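Local coordinates for actin-related protein 8 (Homo sapiens, PDB 4FO0), which binds ATP, has low basal ATPase activity, does not polymerise, and is a proposed core component of the INO80 chromatin-remodelling complex, at residues 101-113 and 290-302. Sequence-based numbering, arbitrary orientation.
Sequences SPEQARSYNKQMR and LMQRAGFPYRECQ
Asn109 donates through ND2 to Ala294 O, 2.8 Å away, in the one hydrogen bond between segments 101-113 and 290-302; its acceptor belongs to the residue just past helix 280-293. The N-H points almost straight at its acceptor (176°), and the carbonyl oxygen lies in the amide plane. The other end of the same amide is also engaged: OD1 accepts from the backbone N of Arg349 in strand 343-350, so both ends of this buried group are satisfied and its rotation is fixed. Ala294 O also receives a CA-H...O contact from Arg106 CA at 3.3 Å.

Close backbone packing surrounds that bond. Gly295, with positive phi (77°), is the C-prime residue of the Schellman motif that terminates helix 280-293, and its CA comes within 4.4 Å of Arg106 CA. Arg106 CG lies 3.9 Å from Gly295 CA, while Asn109 CB and Lys110 CG sit beside Gly295 O. One turn before Asn109, the Ala105 methyl meets that of Ala294, CB to CB 4.1 Å. Beside them Pro102 and the long side chain of Arg293 run alongside each other in the same direction.

At the far end the meeting is between cations. Lys110 and Arg299 slide past one another in opposite directions; bends at chi2 (-118°) and chi3 carry the lysine aliphatic chain along the guanidinium edge, CD lying in its plane. Arg113 crosses Arg299 at roughly a right angle, presenting a guanidinium face to Arg299 NH1. Its own NH1 donates to Lys110 O and Met112 O, both approached from above the carbonyl plane.

Within the actin fold, away from the ATP site, the contact joins helix 102-109 to the Schellman end of helix 280-293 and, through Asn109, to strand 343-350. Its specific polar link is the Asn109 amide, backed by the apolar alanine pair, whereas repulsion among the three cationic side chains probably disfavours closer approach at their end.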
loop_
_atom_site.group_PDB
_atom_site.type_symbol
_atom_site.label_atom_id
_atom_site.label_comp_id
_atom_site.label_asym_id
_atom_site.label_seq_id
_atom_site.Cartn_x
_atom_site.Cartn_y
_atom_site.Cartn_z
ATOM N N SER A 101 1.065 31.591 3.242
ATOM C CA SER A 101 2.252 31.369 4.058
ATOM C C SER A 101 2.092 30.366 5.209
ATOM O O SER A 101 1.138 30.434 5.980
ATOM C CB SER A 101 2.755 32.689 4.624
ATOM O OG SER A 101 3.853 32.455 5.490
ATOM N N PRO A 102 3.047 29.435 5.327
ATOM C CA PRO A 102 3.185 28.621 6.540
ATOM C C PRO A 102 3.275 29.484 7.807
ATOM O O PRO A 102 2.664 29.145 8.819
ATOM C CB PRO A 102 4.506 27.874 6.311
ATOM C CG PRO A 102 4.638 27.795 4.822
ATOM C CD PRO A 102 3.976 29.022 4.259
ATOM N N GLU A 103 4.016 30.588 7.756
ATOM C CA GLU A 103 4.161 31.437 8.933
ATOM C C GLU A 103 2.850 32.113 9.318
ATOM O O GLU A 103 2.522 32.224 10.493
ATOM C CB GLU A 103 5.277 32.461 8.743
ATOM C CG GLU A 103 6.646 31.817 8.545
ATOM C CD GLU A 103 7.764 32.837 8.341
ATOM O OE1 GLU A 103 7.450 34.026 8.098
ATOM O OE2 GLU A 103 8.957 32.447 8.430
ATOM N N GLN A 104 2.088 32.549 8.329
ATOM C CA GLN A 104 0.775 33.112 8.606
ATOM C C GLN A 104 -0.086 32.123 9.402
ATOM O O GLN A 104 -0.770 32.502 10.359
ATOM C CB GLN A 104 0.081 33.517 7.301
ATOM C CG GLN A 104 -1.003 34.566 7.487
ATOM C CD GLN A 104 -0.501 35.778 8.261
ATOM O OE1 GLN A 104 0.707 36.017 8.347
ATOM N NE2 GLN A 104 -1.427 36.541 8.840
ATOM N N ALA A 105 -0.041 30.855 9.007
ATOM C CA ALA A 105 -0.773 29.799 9.701
ATOM C C ALA A 105 -0.208 29.562 11.102
ATOM O O ALA A 105 -0.950 29.488 12.077
ATOM C CB ALA A 105 -0.736 28.509 8.894
ATOM N N ARG A 106 1.111 29.439 11.202
ATOM C CA ARG A 106 1.748 29.213 12.493
ATOM C C ARG A 106 1.274 30.229 13.537
ATOM O O ARG A 106 0.981 29.860 14.674
ATOM C CB ARG A 106 3.276 29.209 12.354
ATOM C CG ARG A 106 4.029 28.620 13.545
ATOM C CD ARG A 106 5.472 28.202 13.188
ATOM N NE ARG A 106 6.234 29.254 12.503
ATOM C CZ ARG A 106 6.688 29.179 11.248
ATOM N NH1 ARG A 106 6.474 28.095 10.510
ATOM N NH2 ARG A 106 7.369 30.195 10.726
ATOM N N SER A 107 1.163 31.496 13.144
ATOM C CA SER A 107 0.735 32.547 14.067
ATOM C C SER A 107 -0.614 32.257 14.705
ATOM O O SER A 107 -0.761 32.304 15.923
ATOM C CB SER A 107 0.674 33.895 13.361
ATOM O OG SER A 107 1.976 34.412 13.204
ATOM N N TYR A 108 -1.602 31.980 13.870
ATOM C CA TYR A 108 -2.918 31.601 14.357
ATOM C C TYR A 108 -2.864 30.267 15.109
ATOM O O TYR A 108 -3.529 30.080 16.131
ATOM C CB TYR A 108 -3.870 31.469 13.171
ATOM C CG TYR A 108 -5.227 30.903 13.520
ATOM C CD1 TYR A 108 -5.403 29.535 13.685
ATOM C CD2 TYR A 108 -6.338 31.735 13.667
ATOM C CE1 TYR A 108 -6.639 29.006 13.993
ATOM C CE2 TYR A 108 -7.587 31.218 13.978
ATOM C CZ TYR A 108 -7.731 29.847 14.138
ATOM O OH TYR A 108 -8.963 29.309 14.448
ATOM N N ASN A 109 -2.075 29.336 14.599
ATOM C CA ASN A 109 -2.152 27.976 15.083
ATOM C C ASN A 109 -1.678 27.771 16.504
ATOM O O ASN A 109 -2.281 27.018 17.281
ATOM C CB ASN A 109 -1.493 26.991 14.110
ATOM C CG ASN A 109 -2.459 26.509 13.052
ATOM O OD1 ASN A 109 -3.678 26.559 13.242
ATOM N ND2 ASN A 109 -1.921 26.070 11.912
ATOM N N LYS A 110 -0.605 28.428 16.883
ATOM C CA LYS A 110 -0.096 28.048 18.182
ATOM C C LYS A 110 -0.587 28.925 19.344
ATOM O O LYS A 110 -0.041 28.909 20.450
ATOM C CB LYS A 110 1.395 27.691 18.115
ATOM C CG LYS A 110 1.635 26.591 17.006
ATOM C CD LYS A 110 2.200 25.217 17.511
ATOM C CE LYS A 110 3.730 25.132 17.360
ATOM N NZ LYS A 110 4.363 23.881 17.896
ATOM N N GLN A 111 -1.680 29.630 19.047
ATOM C CA GLN A 111 -2.634 30.153 20.013
ATOM C C GLN A 111 -3.764 29.138 20.244
ATOM O O GLN A 111 -4.594 29.325 21.129
ATOM C CB GLN A 111 -3.289 31.425 19.458
ATOM C CG GLN A 111 -2.359 32.611 19.240
ATOM C CD GLN A 111 -3.099 33.891 18.846
ATOM O OE1 GLN A 111 -3.996 33.880 17.998
ATOM N NE2 GLN A 111 -2.721 35.002 19.474
ATOM N N MET A 112 -3.824 28.087 19.428
ATOM C CA MET A 112 -4.898 27.094 19.540
ATOM C C MET A 112 -4.638 26.060 20.633
ATOM O O MET A 112 -3.555 25.461 20.697
ATOM C CB MET A 112 -5.115 26.344 18.214
ATOM C CG MET A 112 -5.512 27.205 17.025
ATOM S SD MET A 112 -7.035 28.159 17.214
ATOM C CE MET A 112 -7.669 27.544 18.779
ATOM N N ARG A 113 -5.640 25.849 21.485
ATOM C CA ARG A 113 -5.614 24.758 22.456
ATOM C C ARG A 113 -6.754 23.811 22.164
ATOM O O ARG A 113 -7.811 24.230 21.685
ATOM C CB ARG A 113 -5.734 25.277 23.885
ATOM C CG ARG A 113 -4.516 26.035 24.353
ATOM C CD ARG A 113 -3.239 25.353 23.886
ATOM N NE ARG A 113 -2.047 26.111 24.271
ATOM C CZ ARG A 113 -1.431 27.005 23.499
ATOM N NH1 ARG A 113 -1.881 27.266 22.275
ATOM N NH2 ARG A 113 -0.357 27.639 23.954
ATOM N N LEU A 290 5.387 19.095 6.898
ATOM C CA LEU A 290 4.840 20.362 6.431
ATOM C C LEU A 290 3.971 20.989 7.519
ATOM O O LEU A 290 4.109 22.179 7.817
ATOM C CB LEU A 290 4.056 20.171 5.134
ATOM C CG LEU A 290 4.886 19.660 3.957
ATOM C CD1 LEU A 290 4.015 19.220 2.765
ATOM C CD2 LEU A 290 5.867 20.718 3.544
ATOM N N MET A 291 3.086 20.191 8.116
ATOM C CA MET A 291 2.208 20.688 9.180
ATOM C C MET A 291 2.969 21.216 10.395
ATOM O O MET A 291 2.552 22.178 11.023
ATOM C CB MET A 291 1.230 19.620 9.635
ATOM C CG MET A 291 0.164 19.297 8.615
ATOM S SD MET A 291 -1.120 18.182 9.269
ATOM C CE MET A 291 -0.208 16.740 9.794
ATOM N N GLN A 292 4.078 20.592 10.750
ATOM C CA GLN A 292 4.862 21.138 11.843
ATOM C C GLN A 292 5.245 22.579 11.544
ATOM O O GLN A 292 5.086 23.456 12.393
ATOM C CB GLN A 292 6.101 20.309 12.076
ATOM C CG GLN A 292 5.868 19.086 12.901
ATOM C CD GLN A 292 7.152 18.311 13.087
ATOM O OE1 GLN A 292 7.683 17.731 12.136
ATOM N NE2 GLN A 292 7.677 18.320 14.308
ATOM N N ARG A 293 5.735 22.825 10.332
ATOM C CA ARG A 293 6.086 24.179 9.925
ATOM C C ARG A 293 4.896 25.144 10.027
ATOM O O ARG A 293 5.074 26.331 10.254
ATOM C CB ARG A 293 6.686 24.191 8.512
ATOM C CG ARG A 293 8.016 23.472 8.410
ATOM C CD ARG A 293 8.215 22.807 7.036
ATOM N NE ARG A 293 8.745 23.716 6.016
ATOM C CZ ARG A 293 8.001 24.404 5.150
ATOM N NH1 ARG A 293 8.592 25.196 4.264
ATOM N NH2 ARG A 293 6.673 24.303 5.160
ATOM N N ALA A 294 3.681 24.636 9.869
ATOM C CA ALA A 294 2.497 25.479 10.020
ATOM C C ALA A 294 2.002 25.573 11.469
ATOM O O ALA A 294 0.902 26.073 11.712
ATOM C CB ALA A 294 1.382 24.987 9.119
ATOM N N GLY A 295 2.794 25.083 12.425
ATOM C CA GLY A 295 2.397 25.106 13.827
ATOM C C GLY A 295 1.376 24.062 14.271
ATOM O O GLY A 295 0.477 24.346 15.062
ATOM N N PHE A 296 1.521 22.850 13.754
ATOM C CA PHE A 296 0.697 21.704 14.133
ATOM C C PHE A 296 0.493 21.620 15.644
ATOM O O PHE A 296 1.455 21.441 16.400
ATOM C CB PHE A 296 1.386 20.439 13.637
ATOM C CG PHE A 296 0.583 19.205 13.805
ATOM C CD1 PHE A 296 -0.688 19.106 13.243
ATOM C CD2 PHE A 296 1.105 18.120 14.506
ATOM C CE1 PHE A 296 -1.435 17.939 13.389
ATOM C CE2 PHE A 296 0.373 16.958 14.653
ATOM C CZ PHE A 296 -0.901 16.863 14.090
ATOM N N PRO A 297 -0.767 21.718 16.089
ATOM C CA PRO A 297 -1.030 21.975 17.506
ATOM C C PRO A 297 -0.751 20.768 18.403
ATOM O O PRO A 297 -0.581 20.943 19.602
ATOM C CB PRO A 297 -2.518 22.346 17.531
ATOM C CG PRO A 297 -3.036 22.121 16.123
ATOM C CD PRO A 297 -1.998 21.384 15.362
ATOM N N TYR A 298 -0.708 19.566 17.841
ATOM C CA TYR A 298 -0.360 18.390 18.633
ATOM C C TYR A 298 1.169 18.270 18.728
ATOM O O TYR A 298 1.812 17.575 17.946
ATOM C CB TYR A 298 -0.997 17.132 18.035
ATOM C CG TYR A 298 -0.647 15.843 18.743
ATOM C CD1 TYR A 298 -0.344 15.826 20.101
ATOM C CD2 TYR A 298 -0.600 14.640 18.047
ATOM C CE1 TYR A 298 -0.011 14.641 20.743
ATOM C CE2 TYR A 298 -0.274 13.457 18.683
ATOM C CZ TYR A 298 0.017 13.461 20.028
ATOM O OH TYR A 298 0.336 12.280 20.659
ATOM N N ARG A 299 1.755 18.856 19.725
ATOM C CA ARG A 299 3.157 19.043 19.709
ATOM C C ARG A 299 3.939 17.883 20.218
ATOM O O ARG A 299 5.108 17.840 20.051
ATOM C CB ARG A 299 3.514 20.253 20.518
ATOM C CG ARG A 299 3.238 21.555 19.832
ATOM C CD ARG A 299 2.399 22.436 20.710
ATOM N NE ARG A 299 1.685 23.449 19.951
ATOM C CZ ARG A 299 0.570 24.041 20.366
ATOM N NH1 ARG A 299 0.029 23.700 21.519
ATOM N NH2 ARG A 299 -0.024 24.951 19.611
ATOM N N GLU A 300 3.316 16.926 20.845
ATOM C CA GLU A 300 4.066 15.810 21.353
ATOM C C GLU A 300 3.939 14.576 20.527
ATOM O O GLU A 300 4.213 13.519 20.980
ATOM C CB GLU A 300 3.643 15.505 22.760
ATOM C CG GLU A 300 2.226 15.902 23.029
ATOM C CD GLU A 300 2.144 17.241 23.684
ATOM O OE1 GLU A 300 1.327 18.077 23.237
ATOM O OE2 GLU A 300 2.921 17.422 24.631
ATOM N N CYS A 301 3.535 14.749 19.296
ATOM C CA CYS A 301 3.579 13.741 18.278
ATOM C C CYS A 301 4.963 13.223 18.009
ATOM O O CYS A 301 5.908 13.934 18.051
ATOM C CB CYS A 301 2.999 14.342 17.025
ATOM S SG CYS A 301 2.410 13.245 15.772
ATOM N N GLN A 302 5.050 11.951 17.723
ATOM C CA GLN A 302 6.307 11.290 17.357
ATOM C C GLN A 302 6.075 10.232 16.292
ATOM O O GLN A 302 5.118 9.458 16.384
ATOM C CB GLN A 302 6.922 10.583 18.547
ATOM C CG GLN A 302 7.083 11.412 19.779
ATOM C CD GLN A 302 7.388 10.531 20.973
ATOM O OE1 GLN A 302 8.552 10.335 21.322
ATOM N NE2 GLN A 302 6.344 9.963 21.586
#